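Local atomic coordinates of parvulin 42 (Trypanosoma brucei brucei, PDB entry 6GMP), a protein that probably catalyses the cis-trans isomerisation of peptidyl-prolyl bonds through its parvulin-type domain, the piece crystallised here. Residues L12-D17 with E31-S36; R6-V11 with T95-L100. All coordinates share one frame; numbering follows the deposited sequence. Where two conformers were deposited one is given.

Strand 6-13, one of the two inner strands of the antiparallel sheet of this parvulin domain, serves both contacts and illustrates how a single strand can serve both ends of such a fold. Contact 2 uses its beginning, residues 6-11, where the end of helix 91-97 and the turn after it lie against the sheet. Contact 1 follows at residues 12-17, where the strand ends at Val13 and runs on into a loop that meets residues 31-36, just ahead of helix 37-49. The two centres lie about 22 Å apart on opposite sides of the chain's centre. In sequence, contact 1 is nested within the long loop that contact 2 closes, a local closure inside a long-range one.

Contact 1 of 2, residues L12-D17 with E31-S36; sequences LVKHKD and EKITRS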
loop_
_atom_site.group_PDB
_atom_site.type_symbol
_atom_site.label_atom_id
_atom_site.label_comp_id
_atom_site.label_asym_id
_atom_site.label_seq_id
_atom_site.Cartn_x
_atom_site.Cartn_y
_atom_site.Cartn_z
ATOM N N LEU A 12 0.089 1.373 2.727
ATOM C CA LEU A 12 -1.156 2.121 2.907
ATOM C C LEU A 12 -0.865 3.505 3.472
ATOM O O LEU A 12 -0.233 3.633 4.513
ATOM C CB LEU A 12 -2.114 1.383 3.847
ATOM C CG LEU A 12 -3.479 2.038 4.038
ATOM C CD1 LEU A 12 -4.309 2.021 2.770
ATOM C CD2 LEU A 12 -4.250 1.349 5.153
ATOM N N VAL A 13 -1.339 4.521 2.764
ATOM C CA VAL A 13 -1.263 5.901 3.208
ATOM C C VAL A 13 -2.690 6.333 3.518
ATOM O O VAL A 13 -3.538 6.389 2.633
ATOM C CB VAL A 13 -0.631 6.798 2.120
ATOM C CG1 VAL A 13 -0.594 8.247 2.564
ATOM C CG2 VAL A 13 0.777 6.311 1.796
ATOM N N LYS A 14 -2.959 6.631 4.778
ATOM C CA LYS A 14 -4.301 6.977 5.215
ATOM C C LYS A 14 -4.550 8.457 5.024
ATOM O O LYS A 14 -3.644 9.236 4.714
ATOM C CB LYS A 14 -4.488 6.570 6.679
ATOM C CG LYS A 14 -4.483 5.076 6.876
ATOM C CD LYS A 14 -4.808 4.690 8.307
ATOM C CE LYS A 14 -4.802 3.189 8.468
ATOM N NZ LYS A 14 -5.525 2.772 9.703
ATOM N N HIS A 15 -5.790 8.871 5.230
ATOM C CA HIS A 15 -6.124 10.280 5.286
ATOM C C HIS A 15 -7.256 10.461 6.297
ATOM O O HIS A 15 -7.822 9.461 6.782
ATOM C CB HIS A 15 -6.497 10.836 3.911
ATOM C CG HIS A 15 -7.597 10.090 3.228
ATOM N ND1 HIS A 15 -8.916 10.213 3.598
ATOM C CD2 HIS A 15 -7.571 9.228 2.186
ATOM C CE1 HIS A 15 -9.662 9.462 2.806
ATOM N NE2 HIS A 15 -8.868 8.848 1.948
ATOM N N LYS A 16 -7.586 11.715 6.598
ATOM C CA LYS A 16 -8.513 12.030 7.679
ATOM C C LYS A 16 -9.914 11.465 7.485
ATOM O O LYS A 16 -10.659 11.316 8.450
ATOM C CB LYS A 16 -8.618 13.547 7.842
ATOM C CG LYS A 16 -9.344 14.241 6.698
ATOM C CD LYS A 16 -9.306 15.761 6.809
ATOM C CE LYS A 16 -10.292 16.440 5.846
ATOM N NZ LYS A 16 -11.736 16.096 6.096
ATOM N N ASP A 17 -10.282 11.172 6.247
ATOM C CA ASP A 17 -11.642 10.739 5.941
ATOM C C ASP A 17 -11.840 9.222 5.924
ATOM O O ASP A 17 -12.954 8.763 5.671
ATOM C CB ASP A 17 -12.115 11.341 4.615
ATOM C CG ASP A 17 -12.337 12.840 4.698
ATOM O OD1 ASP A 17 -12.528 13.360 5.815
ATOM O OD2 ASP A 17 -12.339 13.490 3.633
ATOM N N GLU A 31 -0.668 7.063 15.919
ATOM C CA GLU A 31 -0.555 8.421 15.400
ATOM C C GLU A 31 -1.846 8.768 14.665
ATOM O O GLU A 31 -2.256 8.056 13.749
ATOM C CB GLU A 31 0.657 8.598 14.474
ATOM C CG GLU A 31 0.886 10.070 14.099
ATOM C CD GLU A 31 2.058 10.308 13.163
ATOM O OE1 GLU A 31 2.810 9.357 12.863
ATOM O OE2 GLU A 31 2.223 11.463 12.716
ATOM N N LYS A 32 -2.493 9.859 15.059
ATOM C CA LYS A 32 -3.722 10.271 14.400
ATOM C C LYS A 32 -3.390 10.792 13.006
ATOM O O LYS A 32 -2.426 11.538 12.834
ATOM C CB LYS A 32 -4.428 11.355 15.218
ATOM C CG LYS A 32 -5.743 11.828 14.626
ATOM C CD LYS A 32 -6.283 13.023 15.398
ATOM C CE LYS A 32 -7.423 13.696 14.656
ATOM N NZ LYS A 32 -7.758 15.023 15.230
ATOM N N ILE A 33 -4.180 10.381 12.015
ATOM C CA ILE A 33 -3.982 10.796 10.627
ATOM C C ILE A 33 -4.917 11.955 10.317
ATOM O O ILE A 33 -6.129 11.793 10.359
ATOM C CB ILE A 33 -4.282 9.647 9.653
ATOM C CG1 ILE A 33 -3.440 8.414 9.989
ATOM C CG2 ILE A 33 -4.028 10.088 8.214
ATOM C CD1 ILE A 33 -1.947 8.673 10.032
ATOM N N THR A 34 -4.346 13.123 10.032
ATOM C CA THR A 34 -5.123 14.328 9.773
ATOM C C THR A 34 -4.963 14.876 8.350
ATOM O O THR A 34 -5.650 15.830 7.993
ATOM C CB THR A 34 -4.764 15.439 10.758
ATOM O OG1 THR A 34 -3.342 15.595 10.791
ATOM C CG2 THR A 34 -5.252 15.087 12.147
ATOM N N ARG A 35 -4.092 14.270 7.542
ATOM C CA ARG A 35 -3.845 14.765 6.184
ATOM C C ARG A 35 -5.087 14.607 5.330
ATOM O O ARG A 35 -5.936 13.757 5.597
ATOM C CB ARG A 35 -2.649 14.054 5.538
ATOM C CG ARG A 35 -2.914 12.640 5.049
ATOM C CD ARG A 35 -1.710 12.085 4.292
ATOM N NE ARG A 35 -0.543 11.920 5.142
ATOM C CZ ARG A 35 -0.281 10.840 5.873
ATOM N NH1 ARG A 35 -1.111 9.810 5.891
ATOM N NH2 ARG A 35 0.819 10.785 6.601
ATOM N N SER A 36 -5.209 15.440 4.313
ATOM C CA SER A 36 -6.361 15.374 3.429
ATOM C C SER A 36 -6.204 14.191 2.483
ATOM O O SER A 36 -5.128 13.631 2.321
ATOM C CB SER A 36 -6.455 16.642 2.616
ATOM O OG SER A 36 -5.409 16.665 1.665
#
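Loop-to-loop closure at the end of a strand is seen where Lys14, His15 and Lys16, just past strand 6-13, meet Ile33 and Arg35, at the far end of the long loop that leads to helix 37-49. Two hydrogen bonds run in opposite senses. Lys16 N gives a bond of 2.8 Å to Arg35 O, almost in line with the carbonyl, while Arg35 NH1 reaches back 2.9 Å to Lys14 O. That oxygen lies in the guanidinium plane, yet the donor stands above the carbonyl plane, off the lone pairs. A bend at chi3 (65°) turns the guanidinium back toward the strand end, where Arg35 NH1 lies 3.7 Å from Val13 CG1, the two side chains crossing at about a right angle. Beside this polar pair, Ile33 CG2 packs 3.6 Å from His15 CA. Within the same loop, His15 ND1 accepts a hydrogen bond from Asp17 N, which lies close to the ring plane and fixes the turn of the imidazole. Glu71 gives Arg35 NH1 a salt bridge and also accepts from Lys14 N, tying both segments to one carboxylate. Ser36 caps helix 37-49 through Asp39 N, and on that helix Val13 touches Ala40, Leu43 and Ile47.

Contact 2 of 2, residues R6-V11 with T95-L100; sequences RHFYHV and TVAFSL
Phe8 and Arg6 of strand 6-13 meet the last turn of helix 91-97 and the type I turn Ala97-Leu100 that follows it, a helix-on-sheet contact of the parvulin fold. Aromatic packing forms its middle. Phe8 and Phe98 make a T-shaped pair, the edge of Phe8 directed at the face of Phe98, with centroids 5.3 Å apart and planes at 71°. The CG of Phe8 stands beside its backbone N, anti to the carbonyl carbon, with the ring reaching the helix end. One face of the same ring receives Ala97 CB in a CH-pi contact, 4.0 Å from the centroid and offset toward the rim. Leu100 CD1 comes in obliquely at the other end of the turn, and Ile118 of the adjoining strand 114-120 touches both Phe8 and Leu100, so the aromatic ring is held within an apolar layer between helix and sheet.

Polar interactions lie beside that layer. The extended side chain of Arg6 runs past Phe98, its CD 4.0 Å from Phe98 CD1, and its guanidinium plane is turned 32° from the phenyl ring. Phe98 O sits near the guanidinium plane, but the bond from Arg6 NH1 is weak, at 3.2 Å and bent to 125°. A single water completes the bridge, accepting from Arg6 NH1 at 2.8 Å and donating to Ala97 O and to Leu100 O, each 2.7 Å from the water oxygen. Leu100 O accepts from Arg120 NH1 as well as from this water.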
loop_
_atom_site.group_PDB
_atom_site.type_symbol
_atom_site.label_atom_id
_atom_site.label_comp_id
_atom_site.label_asym_id
_atom_site.label_seq_id
_atom_site.Cartn_x
_atom_site.Cartn_y
_atom_site.Cartn_z
ATOM N N ARG A 6 -2.882 -15.096 -5.540
ATOM C CA ARG A 6 -1.615 -14.404 -5.749
ATOM C C ARG A 6 -1.181 -13.735 -4.458
ATOM O O ARG A 6 -2.005 -13.347 -3.630
ATOM C CB ARG A 6 -1.719 -13.381 -6.882
ATOM C CG ARG A 6 -1.773 -14.020 -8.250
ATOM C CD ARG A 6 -1.990 -13.005 -9.359
ATOM N NE ARG A 6 -2.303 -13.682 -10.614
ATOM C CZ ARG A 6 -2.750 -13.078 -11.708
ATOM N NH1 ARG A 6 -2.945 -11.770 -11.725
ATOM N NH2 ARG A 6 -3.008 -13.793 -12.791
ATOM N N HIS A 7 0.131 -13.621 -4.300
ATOM C CA HIS A 7 0.736 -13.103 -3.086
ATOM C C HIS A 7 1.041 -11.619 -3.245
ATOM O O HIS A 7 1.811 -11.230 -4.133
ATOM C CB HIS A 7 2.023 -13.879 -2.813
ATOM C CG HIS A 7 2.649 -13.577 -1.490
ATOM N ND1 HIS A 7 3.844 -14.137 -1.092
ATOM C CD2 HIS A 7 2.241 -12.789 -0.469
ATOM C CE1 HIS A 7 4.153 -13.694 0.114
ATOM N NE2 HIS A 7 3.192 -12.882 0.518
ATOM N N PHE A 8 0.433 -10.798 -2.389
ATOM C CA PHE A 8 0.630 -9.358 -2.425
ATOM C C PHE A 8 1.196 -8.813 -1.127
ATOM O O PHE A 8 0.999 -9.396 -0.056
ATOM C CB PHE A 8 -0.689 -8.641 -2.718
ATOM C CG PHE A 8 -1.308 -9.022 -4.025
ATOM C CD1 PHE A 8 -0.842 -8.500 -5.221
ATOM C CD2 PHE A 8 -2.380 -9.896 -4.048
ATOM C CE1 PHE A 8 -1.440 -8.849 -6.422
ATOM C CE2 PHE A 8 -2.980 -10.255 -5.240
ATOM C CZ PHE A 8 -2.508 -9.734 -6.433
ATOM N N TYR A 9 1.899 -7.689 -1.259
ATOM C CA TYR A 9 2.205 -6.793 -0.150
ATOM C C TYR A 9 1.577 -5.446 -0.484
ATOM O O TYR A 9 1.270 -5.174 -1.643
ATOM C CB TYR A 9 3.712 -6.566 -0.006
ATOM C CG TYR A 9 4.492 -7.647 0.696
ATOM C CD1 TYR A 9 4.495 -8.954 0.232
ATOM C CD2 TYR A 9 5.252 -7.347 1.827
ATOM C CE1 TYR A 9 5.225 -9.933 0.876
ATOM C CE2 TYR A 9 5.978 -8.321 2.476
ATOM C CZ TYR A 9 5.962 -9.610 2.000
ATOM O OH TYR A 9 6.692 -10.574 2.653
ATOM N N HIS A 10 1.399 -4.586 0.512
ATOM C CA HIS A 10 1.008 -3.211 0.195
ATOM C C HIS A 10 1.597 -2.186 1.152
ATOM O O HIS A 10 2.052 -2.517 2.250
ATOM C CB HIS A 10 -0.521 -3.049 0.040
ATOM C CG HIS A 10 -1.284 -2.930 1.325
ATOM N ND1 HIS A 10 -2.535 -2.360 1.380
ATOM C CD2 HIS A 10 -0.993 -3.315 2.590
ATOM C CE1 HIS A 10 -2.983 -2.390 2.621
ATOM N NE2 HIS A 10 -2.068 -2.965 3.377
ATOM N N VAL A 11 1.635 -0.951 0.665
ATOM C CA VAL A 11 1.831 0.236 1.477
ATOM C C VAL A 11 0.485 0.935 1.534
ATOM O O VAL A 11 -0.175 1.095 0.497
ATOM C CB VAL A 11 2.812 1.218 0.807
ATOM C CG1 VAL A 11 2.866 2.548 1.564
ATOM C CG2 VAL A 11 4.193 0.629 0.722
ATOM N N THR A 95 -9.086 -5.091 -8.670
ATOM C CA THR A 95 -8.844 -4.935 -10.101
ATOM C C THR A 95 -7.389 -4.556 -10.383
ATOM O O THR A 95 -6.757 -5.119 -11.281
ATOM C CB THR A 95 -9.805 -3.911 -10.754
ATOM O OG1 THR A 95 -9.544 -3.840 -12.161
ATOM C CG2 THR A 95 -9.645 -2.527 -10.148
ATOM N N VAL A 96 -6.861 -3.619 -9.601
ATOM C CA VAL A 96 -5.480 -3.166 -9.759
ATOM C C VAL A 96 -4.522 -4.283 -9.385
ATOM O O VAL A 96 -3.557 -4.534 -10.112
ATOM C CB VAL A 96 -5.197 -1.912 -8.897
ATOM C CG1 VAL A 96 -3.706 -1.583 -8.855
ATOM C CG2 VAL A 96 -5.978 -0.721 -9.431
ATOM N N ALA A 97 -4.786 -4.942 -8.263
ATOM C CA ALA A 97 -3.919 -6.002 -7.762
ATOM C C ALA A 97 -3.760 -7.123 -8.787
ATOM O O ALA A 97 -2.650 -7.578 -9.046
ATOM C CB ALA A 97 -4.454 -6.555 -6.457
ATOM N N PHE A 98 -4.867 -7.556 -9.377
ATOM C CA PHE A 98 -4.836 -8.688 -10.305
ATOM C C PHE A 98 -4.460 -8.285 -11.740
ATOM O O PHE A 98 -4.447 -9.112 -12.647
ATOM C CB PHE A 98 -6.142 -9.486 -10.200
ATOM C CG PHE A 98 -6.207 -10.295 -8.950
ATOM C CD1 PHE A 98 -5.748 -11.600 -8.933
ATOM C CD2 PHE A 98 -6.662 -9.733 -7.766
ATOM C CE1 PHE A 98 -5.767 -12.336 -7.756
ATOM C CE2 PHE A 98 -6.676 -10.461 -6.600
ATOM C CZ PHE A 98 -6.234 -11.763 -6.595
ATOM N N SER A 99 -4.097 -7.015 -11.909
ATOM C CA SER A 99 -3.545 -6.526 -13.166
ATOM C C SER A 99 -2.016 -6.535 -13.132
ATOM O O SER A 99 -1.369 -6.400 -14.169
ATOM C CB SER A 99 -4.029 -5.103 -13.445
ATOM O OG SER A 99 -3.275 -4.150 -12.708
ATOM N N LEU A 100 -1.438 -6.683 -11.944
ATOM C CA LEU A 100 0.011 -6.642 -11.803
ATOM C C LEU A 100 0.692 -7.903 -12.321
ATOM O O LEU A 100 0.198 -9.015 -12.139
ATOM C CB LEU A 100 0.398 -6.444 -10.339
ATOM C CG LEU A 100 -0.094 -5.167 -9.670
ATOM C CD1 LEU A 100 0.160 -5.236 -8.155
ATOM C CD2 LEU A 100 0.571 -3.941 -10.270
HETATM O O HOH W 1 -1.615 -9.764 -10.266
#